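Local coordinates for phosphonate monoester hydrolase (Ruegeria pomeroyi, PDB 4UPK), which belongs to the sulfatase family, within the alkaline phosphatase clan of hydrolytic enzymes, at residues S34-A46 with T340-D354. Residues are numbered along the deposited sequence; the frame is centred on the assembly and turned at random.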
loop_
_atom_site.group_PDB
_atom_site.type_symbol
_atom_site.label_atom_id
_atom_site.label_comp_id
_atom_site.label_asym_id
_atom_site.label_seq_id
_atom_site.Cartn_x
_atom_site.Cartn_y
_atom_site.Cartn_z
ATOM N N SER A 34 -31.173 -8.829 -8.617
ATOM C CA SER A 34 -31.047 -7.590 -7.846
ATOM C C SER A 34 -30.210 -6.593 -8.643
ATOM O O SER A 34 -28.977 -6.642 -8.614
ATOM C CB SER A 34 -30.418 -7.853 -6.479
ATOM O OG SER A 34 -31.144 -8.803 -5.714
ATOM N N ASN A 35 -30.881 -5.704 -9.379
ATOM C CA ASN A 35 -30.188 -4.697 -10.180
ATOM C C ASN A 35 -30.237 -3.364 -9.495
ATOM O O ASN A 35 -31.146 -3.103 -8.700
ATOM C CB ASN A 35 -30.817 -4.555 -11.567
ATOM C CG ASN A 35 -30.863 -5.802 -12.412
ATOM O OD1 ASN A 35 -29.864 -6.513 -12.592
ATOM N ND2 ASN A 35 -32.028 -6.053 -13.001
ATOM N N VAL A 36 -29.251 -2.506 -9.805
ATOM C CA VAL A 36 -29.220 -1.133 -9.323
ATOM C C VAL A 36 -29.051 -0.179 -10.510
ATOM O O VAL A 36 -28.071 -0.262 -11.246
ATOM C CB VAL A 36 -28.219 -0.861 -8.154
ATOM C CG1 VAL A 36 -28.319 0.596 -7.679
ATOM C CG2 VAL A 36 -28.463 -1.816 -6.983
ATOM N N LEU A 37 -30.037 0.698 -10.708
ATOM C CA LEU A 37 -30.007 1.711 -11.753
ATOM C C LEU A 37 -29.979 3.058 -11.065
ATOM O O LEU A 37 -30.980 3.503 -10.500
ATOM C CB LEU A 37 -31.178 1.600 -12.762
ATOM C CG LEU A 37 -31.247 2.712 -13.861
ATOM C CD1 LEU A 37 -30.005 2.715 -14.756
ATOM C CD2 LEU A 37 -32.484 2.592 -14.686
ATOM N N PHE A 38 -28.807 3.691 -11.099
ATOM C CA PHE A 38 -28.559 4.972 -10.464
ATOM C C PHE A 38 -28.363 6.063 -11.517
ATOM O O PHE A 38 -27.308 6.128 -12.167
ATOM C CB PHE A 38 -27.349 4.845 -9.516
ATOM C CG PHE A 38 -27.072 5.991 -8.569
ATOM C CD1 PHE A 38 -27.990 7.031 -8.411
ATOM C CD2 PHE A 38 -25.919 6.006 -7.796
ATOM C CE1 PHE A 38 -27.734 8.086 -7.533
ATOM C CE2 PHE A 38 -25.662 7.060 -6.922
ATOM C CZ PHE A 38 -26.582 8.083 -6.783
ATOM N N ILE A 39 -29.418 6.904 -11.709
ATOM C CA ILE A 39 -29.370 8.018 -12.663
ATOM C C ILE A 39 -29.224 9.324 -11.897
ATOM O O ILE A 39 -29.997 9.581 -10.966
ATOM C CB ILE A 39 -30.561 8.107 -13.690
ATOM C CG1 ILE A 39 -30.788 6.793 -14.436
ATOM C CG2 ILE A 39 -30.371 9.308 -14.699
ATOM C CD1 ILE A 39 -32.089 6.793 -15.288
ATOM N N ILE A 40 -28.261 10.159 -12.345
ATOM C CA ILE A 40 -27.994 11.489 -11.825
ATOM C C ILE A 40 -28.032 12.478 -12.993
ATOM O O ILE A 40 -27.228 12.379 -13.935
ATOM C CB ILE A 40 -26.667 11.599 -10.978
ATOM C CG1 ILE A 40 -26.689 10.648 -9.759
ATOM C CG2 ILE A 40 -26.404 13.072 -10.548
ATOM C CD1 ILE A 40 -25.419 10.605 -8.949
ATOM N N ILE A 41 -28.985 13.417 -12.924
ATOM C CA ILE A 41 -29.147 14.486 -13.903
ATOM C C ILE A 41 -28.370 15.663 -13.286
ATOM O O ILE A 41 -28.550 15.949 -12.112
ATOM C CB ILE A 41 -30.658 14.835 -14.155
ATOM C CG1 ILE A 41 -31.452 13.621 -14.672
ATOM C CG2 ILE A 41 -30.818 16.024 -15.130
ATOM C CD1 ILE A 41 -33.005 13.759 -14.516
ATOM N N ASP A 42 -27.476 16.297 -14.047
ATOM C CA ASP A 42 -26.727 17.440 -13.552
ATOM C C ASP A 42 -27.607 18.712 -13.699
ATOM O O ASP A 42 -28.239 18.929 -14.755
ATOM C CB ASP A 42 -25.417 17.606 -14.344
ATOM C CG ASP A 42 -24.227 18.143 -13.569
ATOM O OD1 ASP A 42 -24.265 19.322 -13.169
ATOM O OD2 ASP A 42 -23.225 17.400 -13.416
ATOM N N GLN A 43 -27.671 19.513 -12.608
ATOM C CA GLN A 43 -28.296 20.838 -12.505
ATOM C C GLN A 43 -29.813 20.960 -12.617
ATOM O O GLN A 43 -30.288 22.083 -12.746
ATOM C CB GLN A 43 -27.563 21.850 -13.415
ATOM C CG GLN A 43 -27.025 23.068 -12.694
ATOM C CD GLN A 43 -25.750 23.622 -13.295
ATOM O OE1 GLN A 43 -25.744 24.652 -13.963
ATOM N NE2 GLN A 43 -24.627 22.971 -13.046
ATOM N N LEU A 44 -30.584 19.851 -12.528
ATOM C CA LEU A 44 -32.057 19.900 -12.577
ATOM C C LEU A 44 -32.685 20.369 -11.242
ATOM O O LEU A 44 -32.476 19.735 -10.203
ATOM C CB LEU A 44 -32.691 18.580 -13.090
ATOM C CG LEU A 44 -34.223 18.598 -13.418
ATOM C CD1 LEU A 44 -34.558 19.517 -14.570
ATOM C CD2 LEU A 44 -34.764 17.195 -13.669
ATOM N N ARG A 45 -33.430 21.499 -11.275
ATOM C CA ARG A 45 -34.077 22.073 -10.085
ATOM C C ARG A 45 -35.212 21.191 -9.617
ATOM O O ARG A 45 -35.896 20.599 -10.451
ATOM C CB ARG A 45 -34.640 23.476 -10.384
ATOM C CG ARG A 45 -33.594 24.574 -10.479
ATOM C CD ARG A 45 -34.165 25.825 -11.117
ATOM N NE ARG A 45 -35.180 26.459 -10.278
ATOM C CZ ARG A 45 -35.064 27.661 -9.720
ATOM N NH1 ARG A 45 -33.961 28.376 -9.888
ATOM N NH2 ARG A 45 -36.052 28.156 -8.986
ATOM N N ALA A 46 -35.421 21.109 -8.287
ATOM C CA ALA A 46 -36.524 20.365 -7.680
ATOM C C ALA A 46 -37.888 20.940 -8.140
ATOM O O ALA A 46 -38.801 20.161 -8.423
ATOM C CB ALA A 46 -36.425 20.416 -6.162
ATOM N N THR A 340 -35.597 -4.151 -10.040
ATOM C CA THR A 340 -34.528 -3.137 -10.031
ATOM C C THR A 340 -34.762 -1.997 -9.034
ATOM O O THR A 340 -35.845 -1.403 -8.993
ATOM C CB THR A 340 -34.308 -2.598 -11.469
ATOM O OG1 THR A 340 -33.991 -3.697 -12.313
ATOM C CG2 THR A 340 -33.184 -1.534 -11.583
ATOM N N LEU A 341 -33.703 -1.653 -8.281
ATOM C CA LEU A 341 -33.700 -0.491 -7.418
ATOM C C LEU A 341 -33.336 0.670 -8.351
ATOM O O LEU A 341 -32.216 0.714 -8.893
ATOM C CB LEU A 341 -32.671 -0.614 -6.261
ATOM C CG LEU A 341 -32.419 0.647 -5.422
ATOM C CD1 LEU A 341 -33.677 1.081 -4.649
ATOM C CD2 LEU A 341 -31.264 0.462 -4.494
ATOM N N ILE A 342 -34.307 1.565 -8.588
ATOM C CA ILE A 342 -34.137 2.732 -9.445
ATOM C C ILE A 342 -33.981 3.953 -8.569
ATOM O O ILE A 342 -34.832 4.210 -7.712
ATOM C CB ILE A 342 -35.252 2.897 -10.533
ATOM C CG1 ILE A 342 -35.350 1.632 -11.442
ATOM C CG2 ILE A 342 -35.022 4.177 -11.371
ATOM C CD1 ILE A 342 -36.591 1.567 -12.379
ATOM N N VAL A 343 -32.866 4.670 -8.748
ATOM C CA VAL A 343 -32.590 5.894 -8.008
ATOM C C VAL A 343 -32.395 7.016 -9.029
ATOM O O VAL A 343 -31.479 6.966 -9.859
ATOM C CB VAL A 343 -31.402 5.823 -7.001
ATOM C CG1 VAL A 343 -31.311 7.114 -6.186
ATOM C CG2 VAL A 343 -31.492 4.614 -6.074
ATOM N N VAL A 344 -33.286 8.013 -8.982
ATOM C CA VAL A 344 -33.209 9.169 -9.869
ATOM C C VAL A 344 -33.121 10.418 -9.000
ATOM O O VAL A 344 -33.966 10.637 -8.125
ATOM C CB VAL A 344 -34.326 9.256 -10.951
ATOM C CG1 VAL A 344 -34.077 10.431 -11.909
ATOM C CG2 VAL A 344 -34.430 7.955 -11.741
ATOM N N THR A 345 -32.086 11.229 -9.249
ATOM C CA THR A 345 -31.845 12.472 -8.534
ATOM C C THR A 345 -31.069 13.467 -9.423
ATOM O O THR A 345 -30.700 13.147 -10.549
ATOM C CB THR A 345 -31.065 12.155 -7.199
ATOM O OG1 THR A 345 -31.135 13.283 -6.321
ATOM C CG2 THR A 345 -29.606 11.726 -7.430
ATOM N N ALA A 346 -30.805 14.665 -8.879
ATOM C CA ALA A 346 -29.910 15.667 -9.435
ATOM C C ALA A 346 -28.814 15.870 -8.387
ATOM O O ALA A 346 -29.068 15.684 -7.195
ATOM C CB ALA A 346 -30.635 16.970 -9.724
ATOM N N ASP A 347 -27.596 16.204 -8.829
ATOM C CA ASP A 347 -26.440 16.438 -7.963
ATOM C C ASP A 347 -26.574 17.734 -7.127
ATOM O O ASP A 347 -26.284 17.740 -5.936
ATOM C CB ASP A 347 -25.175 16.460 -8.823
ATOM C CG ASP A 347 -23.916 16.567 -8.023
ATOM O OD1 ASP A 347 -23.399 15.522 -7.599
ATOM O OD2 ASP A 347 -23.434 17.695 -7.839
ATOM N N HIS A 348 -27.027 18.803 -7.763
ATOM C CA HIS A 348 -27.232 20.144 -7.220
ATOM C C HIS A 348 -28.288 20.827 -8.100
ATOM O O HIS A 348 -28.742 20.270 -9.100
ATOM C CB HIS A 348 -25.909 20.976 -7.251
ATOM C CG HIS A 348 -25.237 20.961 -8.594
ATOM N ND1 HIS A 348 -24.242 20.053 -8.882
ATOM C CD2 HIS A 348 -25.523 21.661 -9.715
ATOM C CE1 HIS A 348 -23.964 20.212 -10.166
ATOM N NE2 HIS A 348 -24.690 21.191 -10.701
ATOM N N GLY A 349 -28.648 22.041 -7.697
ATOM C CA GLY A 349 -29.588 22.891 -8.389
ATOM C C GLY A 349 -28.909 23.938 -9.251
ATOM O O GLY A 349 -27.730 23.831 -9.601
ATOM N N GLU A 350 -29.684 24.956 -9.607
ATOM C CA GLU A 350 -29.317 26.013 -10.530
ATOM C C GLU A 350 -30.152 27.220 -10.151
ATOM O O GLU A 350 -31.365 27.077 -10.068
ATOM C CB GLU A 350 -29.702 25.538 -11.965
ATOM C CG GLU A 350 -29.537 26.548 -13.088
ATOM C CD GLU A 350 -28.264 27.365 -13.062
ATOM O OE1 GLU A 350 -27.181 26.753 -13.110
ATOM O OE2 GLU A 350 -28.345 28.599 -12.877
ATOM N N MET A 351 -29.521 28.397 -9.917
ATOM C CA MET A 351 -30.263 29.638 -9.579
ATOM C C MET A 351 -31.185 30.092 -10.700
ATOM O O MET A 351 -32.315 30.495 -10.431
ATOM C CB MET A 351 -29.333 30.757 -9.117
ATOM C CG MET A 351 -28.711 30.467 -7.765
ATOM S SD MET A 351 -29.878 30.092 -6.425
ATOM C CE MET A 351 -30.694 31.728 -6.204
ATOM N N LEU A 352 -30.720 29.981 -11.958
ATOM C CA LEU A 352 -31.477 30.281 -13.173
ATOM C C LEU A 352 -32.026 31.731 -13.232
ATOM O O LEU A 352 -33.135 31.981 -13.716
ATOM C CB LEU A 352 -32.576 29.218 -13.356
ATOM C CG LEU A 352 -32.938 28.844 -14.773
ATOM C CD1 LEU A 352 -31.837 28.024 -15.418
ATOM C CD2 LEU A 352 -34.269 28.107 -14.807
ATOM N N GLY A 353 -31.220 32.673 -12.742
ATOM C CA GLY A 353 -31.596 34.082 -12.744
ATOM C C GLY A 353 -32.197 34.529 -11.431
ATOM O O GLY A 353 -32.307 35.733 -11.188
ATOM N N ASP A 354 -32.620 33.555 -10.586
ATOM C CA ASP A 354 -33.195 33.840 -9.275
ATOM C C ASP A 354 -32.172 34.600 -8.461
ATOM O O ASP A 354 -30.998 34.215 -8.453
ATOM C CB ASP A 354 -33.604 32.541 -8.529
ATOM C CG ASP A 354 -34.911 31.906 -8.973
ATOM O OD1 ASP A 354 -35.521 32.408 -9.941
ATOM O OD2 ASP A 354 -35.320 30.896 -8.358
#
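R45 reaches across to the loop after strand 340-346 and is held there at several points, where both segments have left the sheet. Its chain bends at the third torsion (chi3 67°), which turns the guanidinium toward the turn M351-D354. R45 NH2 forms a salt bridge to D354 OD2 at 2.9 Å, and the oxygen lies in the guanidinium plane at its edge. R45 NH1 donates to E350 O at 2.9 Å. E350 O lies out of the guanidinium plane, by 29°, while NH1 approaches in the plane of the carbonyl. D47 is a second carboxylate partner of R45 NH2. The guanidinium therefore joins a buried type I' turn to the end of the 34-46 segment. E350 OE2 accepts L352 N at 2.9 Å and also G359 N, which ties this loop together.

Upstream, strands 35-41 and 340-346 run parallel, side by side, in the mixed sheet of the alkaline phosphatase fold. Bonds such as L37 N to L341 O and V343 N to L37 O (both 2.8 Å) hold them in register. The last rung, D347 N to I41 O, is weak. At the start of the strands, N35 ND2 donates to T340 OG1 at 3.1 Å, in the plane of the amide. T340 OG1 is also bonded to Q336 O.

F38, V343, I40 and T345 share one face, where F38 and I40 pack on helix 82-91. With F38 CG anti to the backbone N (chi1 -169°), the ring edge carrying CD1 and CE1 lies against V343, and CD1 is 3.9 Å from V343 CB. I40 CG1 lies alongside T345 CG2. Past the strand ends, H348 ND1 donates to D347 OD2 at 2.7 Å. D42 OD2 bonds to Y130 OH, and R86 forms salt bridges to both D42 and D347.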